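Local structure of fructooligosaccharide ABC transporter substrate-binding protein FusA (Streptococcus pneumoniae, 5G5Y) at residues A[117-129]-A[381-393]. The protein captures short- and long-chain fructooligosaccharides, preferring tetrasaccharides and larger, and delivers them to the FusBC-MsmK ABC transporter for import. Residues are numbered along the deposited sequence; the frame is centred on the assembly and turned at random.
Sequences YSFPWIEELGDGK and GGPLAILDSYYGK. With ZN (zinc ion), chain J.
I122 and A385 sit at the centre of a parallel β pairing between strands 121-123 and 384-386, in the small mixed sheet of this solute-binding protein whose middle strand carries the substrate residue E123. The strand axes run 12° apart. Main-chain bonds form a ladder: L384 N to P120 O, I122 N to L384 O, I386 N to I122 O and E124 N to I386 O, the last at 171° on the hydrogen.

On one face the small A385 fits beside the branched I122, CB to CB 3.9 Å, with helix 93-101 against A385. On the other, L384 and W121 lie side by side, CD1 to CD1 3.6 Å; W121 NE1 hydrogen-bonds to N339 OD1.

Beyond the strands, polar side chains join the loop after strand 121-123 to the 3-10 segment 388-390. E124, extended beyond CG, reaches D388 N with OE1, 2.9 Å, on the anti side of the carboxylate. The same OE1 binds zinc at 2.1 Å, alongside both carboxylate oxygens of D127, K102 and a water, while OE2 is hydrogen-bonded to Y105 OH. D388, its CG anti to the main-chain N (chi1 -165°), extends toward the 124-127 loop, where its OD1 takes the N-H of G126 from above the carboxylate plane. Y391 brings a phenol to the loop, its OH donating to E124 O at 2.7 Å.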
# COMPACT_ATOMS: atom_id res chain seq x y z
N TYR A 117 -3.66 -19.38 10.01
CA TYR A 117 -5.02 -19.61 9.52
C TYR A 117 -5.25 -19.28 8.05
O TYR A 117 -6.35 -19.49 7.57
CB TYR A 117 -6.01 -18.81 10.36
CG TYR A 117 -6.07 -19.29 11.79
CD1 TYR A 117 -6.65 -20.51 12.11
CD2 TYR A 117 -5.54 -18.53 12.83
CE1 TYR A 117 -6.72 -20.96 13.43
CE2 TYR A 117 -5.63 -18.97 14.17
CZ TYR A 117 -6.22 -20.19 14.45
OH TYR A 117 -6.28 -20.67 15.76
N SER A 118 -4.25 -18.76 7.35
CA SER A 118 -4.47 -18.28 6.01
C SER A 118 -3.17 -18.24 5.25
O SER A 118 -2.10 -18.26 5.86
CB SER A 118 -5.15 -16.89 6.00
OG SER A 118 -4.35 -15.88 6.54
N PHE A 119 -3.27 -18.19 3.94
CA PHE A 119 -2.09 -18.10 3.08
C PHE A 119 -2.01 -16.71 2.44
O PHE A 119 -2.99 -16.23 1.88
CB PHE A 119 -2.16 -19.16 2.00
CG PHE A 119 -2.20 -20.56 2.53
CD1 PHE A 119 -1.02 -21.23 2.81
CD2 PHE A 119 -3.39 -21.22 2.75
CE1 PHE A 119 -1.03 -22.53 3.31
CE2 PHE A 119 -3.40 -22.54 3.24
CZ PHE A 119 -2.22 -23.19 3.51
N PRO A 120 -0.82 -16.08 2.49
CA PRO A 120 -0.72 -14.69 2.16
C PRO A 120 -0.48 -14.41 0.68
O PRO A 120 -0.09 -15.30 -0.12
CB PRO A 120 0.50 -14.23 2.95
CG PRO A 120 1.37 -15.42 2.94
CD PRO A 120 0.42 -16.56 3.15
N TRP A 121 -0.79 -13.18 0.33
CA TRP A 121 -0.24 -12.51 -0.87
C TRP A 121 0.99 -11.71 -0.44
O TRP A 121 0.90 -10.88 0.48
CB TRP A 121 -1.30 -11.59 -1.49
CG TRP A 121 -0.83 -10.64 -2.56
CD1 TRP A 121 -0.69 -10.90 -3.89
CD2 TRP A 121 -0.55 -9.23 -2.39
NE1 TRP A 121 -0.32 -9.75 -4.56
CE2 TRP A 121 -0.25 -8.71 -3.67
CE3 TRP A 121 -0.57 -8.36 -1.29
CZ2 TRP A 121 0.07 -7.38 -3.87
CZ3 TRP A 121 -0.25 -7.03 -1.49
CH2 TRP A 121 0.10 -6.56 -2.76
N ILE A 122 2.11 -11.95 -1.12
CA ILE A 122 3.34 -11.23 -0.92
C ILE A 122 3.79 -10.67 -2.27
O ILE A 122 3.98 -11.42 -3.24
CB ILE A 122 4.46 -12.15 -0.35
CG1 ILE A 122 4.09 -12.70 1.05
CG2 ILE A 122 5.77 -11.38 -0.27
CD1 ILE A 122 4.88 -13.94 1.46
N GLU A 123 3.98 -9.35 -2.33
CA GLU A 123 4.50 -8.68 -3.52
C GLU A 123 5.57 -7.69 -3.12
O GLU A 123 5.26 -6.55 -2.70
CB GLU A 123 3.39 -7.97 -4.29
CG GLU A 123 3.79 -7.35 -5.63
CD GLU A 123 2.70 -6.43 -6.19
OE1 GLU A 123 2.61 -5.26 -5.74
OE2 GLU A 123 1.90 -6.86 -7.06
N GLU A 124 6.83 -8.09 -3.26
CA GLU A 124 7.94 -7.17 -2.98
C GLU A 124 8.31 -6.41 -4.25
O GLU A 124 8.57 -7.01 -5.29
CB GLU A 124 9.14 -7.96 -2.47
CG GLU A 124 8.83 -8.68 -1.16
CD GLU A 124 10.08 -9.31 -0.56
OE1 GLU A 124 11.08 -9.42 -1.31
OE2 GLU A 124 10.04 -9.69 0.64
N LEU A 125 8.18 -5.07 -4.19
CA LEU A 125 8.71 -4.18 -5.26
C LEU A 125 9.69 -3.28 -4.55
O LEU A 125 9.34 -2.23 -3.97
CB LEU A 125 7.59 -3.39 -5.93
CG LEU A 125 6.74 -4.18 -6.91
CD1 LEU A 125 5.43 -3.45 -7.15
CD2 LEU A 125 7.50 -4.42 -8.20
N GLY A 126 10.93 -3.77 -4.51
CA GLY A 126 11.92 -3.25 -3.62
C GLY A 126 11.85 -3.84 -2.23
O GLY A 126 10.79 -4.21 -1.76
N ASP A 127 12.98 -3.84 -1.54
CA ASP A 127 13.10 -4.37 -0.15
C ASP A 127 13.44 -3.27 0.84
O ASP A 127 14.18 -2.38 0.50
CB ASP A 127 14.29 -5.36 -0.07
CG ASP A 127 13.85 -6.78 -0.10
OD1 ASP A 127 12.64 -7.03 0.10
OD2 ASP A 127 14.71 -7.66 -0.31
N GLY A 128 13.00 -3.43 2.09
CA GLY A 128 13.28 -2.51 3.18
C GLY A 128 13.01 -1.06 2.78
O GLY A 128 11.95 -0.75 2.25
N LYS A 129 13.99 -0.19 2.97
CA LYS A 129 13.81 1.25 2.70
C LYS A 129 13.50 1.52 1.23
O LYS A 129 12.84 2.49 0.89
CB LYS A 129 15.09 2.00 3.11
CG LYS A 129 15.34 2.06 4.61
CD LYS A 129 16.66 2.71 4.93
CE LYS A 129 16.97 2.64 6.41
NZ LYS A 129 18.19 3.43 6.65
N GLY A 381 -5.12 -13.80 -8.95
CA GLY A 381 -5.05 -13.40 -7.54
C GLY A 381 -4.73 -14.60 -6.70
O GLY A 381 -3.98 -15.49 -7.13
N GLY A 382 -5.32 -14.66 -5.51
CA GLY A 382 -5.09 -15.74 -4.60
C GLY A 382 -3.74 -15.68 -3.91
O GLY A 382 -3.02 -14.67 -4.00
N PRO A 383 -3.37 -16.78 -3.23
CA PRO A 383 -2.13 -16.81 -2.46
C PRO A 383 -0.92 -16.94 -3.39
O PRO A 383 -0.93 -17.76 -4.34
CB PRO A 383 -2.31 -18.05 -1.58
CG PRO A 383 -3.09 -18.98 -2.45
CD PRO A 383 -4.03 -18.10 -3.24
N LEU A 384 0.12 -16.15 -3.15
CA LEU A 384 1.28 -16.10 -4.00
C LEU A 384 2.37 -15.27 -3.37
O LEU A 384 2.14 -14.49 -2.39
CB LEU A 384 0.90 -15.52 -5.40
CG LEU A 384 0.45 -14.04 -5.48
CD1 LEU A 384 1.63 -13.10 -5.59
CD2 LEU A 384 -0.54 -13.82 -6.65
N ALA A 385 3.57 -15.41 -3.92
CA ALA A 385 4.70 -14.62 -3.49
C ALA A 385 5.64 -14.25 -4.60
O ALA A 385 6.09 -15.11 -5.35
CB ALA A 385 5.50 -15.32 -2.41
N ILE A 386 5.91 -12.94 -4.67
CA ILE A 386 6.95 -12.37 -5.54
C ILE A 386 7.95 -11.64 -4.65
O ILE A 386 7.61 -10.65 -3.97
CB ILE A 386 6.36 -11.41 -6.58
CG1 ILE A 386 5.26 -12.12 -7.38
CG2 ILE A 386 7.44 -10.92 -7.54
CD1 ILE A 386 4.43 -11.20 -8.24
N LEU A 387 9.16 -12.16 -4.65
CA LEU A 387 10.25 -11.61 -3.84
C LEU A 387 11.09 -10.72 -4.74
O LEU A 387 11.14 -10.91 -5.96
CB LEU A 387 11.10 -12.72 -3.23
CG LEU A 387 10.34 -13.72 -2.37
CD1 LEU A 387 11.28 -14.68 -1.69
CD2 LEU A 387 9.46 -13.01 -1.34
N ASP A 388 11.71 -9.73 -4.11
CA ASP A 388 12.54 -8.79 -4.81
C ASP A 388 13.71 -9.47 -5.55
O ASP A 388 14.10 -9.00 -6.60
CB ASP A 388 13.01 -7.70 -3.87
CG ASP A 388 13.58 -6.50 -4.61
OD1 ASP A 388 12.83 -5.85 -5.37
OD2 ASP A 388 14.77 -6.21 -4.40
N SER A 389 14.20 -10.60 -5.04
CA SER A 389 15.20 -11.40 -5.75
C SER A 389 14.74 -12.00 -7.12
O SER A 389 15.56 -12.47 -7.90
CB SER A 389 15.69 -12.54 -4.86
OG SER A 389 14.64 -13.40 -4.51
N TYR A 390 13.44 -12.04 -7.39
CA TYR A 390 12.94 -12.65 -8.63
C TYR A 390 13.18 -11.75 -9.86
O TYR A 390 13.18 -12.25 -11.00
CB TYR A 390 11.44 -12.91 -8.56
CG TYR A 390 10.96 -13.94 -7.56
CD1 TYR A 390 11.82 -14.54 -6.65
CD2 TYR A 390 9.63 -14.34 -7.57
CE1 TYR A 390 11.37 -15.50 -5.76
CE2 TYR A 390 9.16 -15.28 -6.67
CZ TYR A 390 10.02 -15.86 -5.76
OH TYR A 390 9.56 -16.81 -4.84
N TYR A 391 13.32 -10.43 -9.64
CA TYR A 391 13.41 -9.50 -10.77
C TYR A 391 14.73 -9.69 -11.47
O TYR A 391 15.76 -9.78 -10.81
CB TYR A 391 13.20 -8.04 -10.33
CG TYR A 391 11.86 -7.88 -9.70
CD1 TYR A 391 10.70 -8.09 -10.44
CD2 TYR A 391 11.74 -7.54 -8.36
CE1 TYR A 391 9.46 -8.00 -9.84
CE2 TYR A 391 10.49 -7.44 -7.75
CZ TYR A 391 9.37 -7.65 -8.49
OH TYR A 391 8.13 -7.55 -7.91
N GLY A 392 14.68 -9.84 -12.80
CA GLY A 392 15.87 -10.14 -13.60
C GLY A 392 16.26 -11.61 -13.66
O GLY A 392 17.27 -11.98 -14.29
N LYS A 393 15.48 -12.47 -13.00
CA LYS A 393 15.75 -13.92 -12.96
C LYS A 393 14.52 -14.67 -13.44
O LYS A 393 14.57 -15.42 -14.41
CB LYS A 393 16.15 -14.36 -11.56
CG LYS A 393 17.40 -13.70 -11.00
CD LYS A 393 17.92 -14.46 -9.78
CE LYS A 393 18.93 -13.64 -8.97
NZ LYS A 393 18.31 -12.54 -8.14
ZN ZN J . 13.03 -9.48 -0.46
O HOH W 1 15.35 -3.43 -3.01
O HOH W 2 14.15 -10.95 -1.88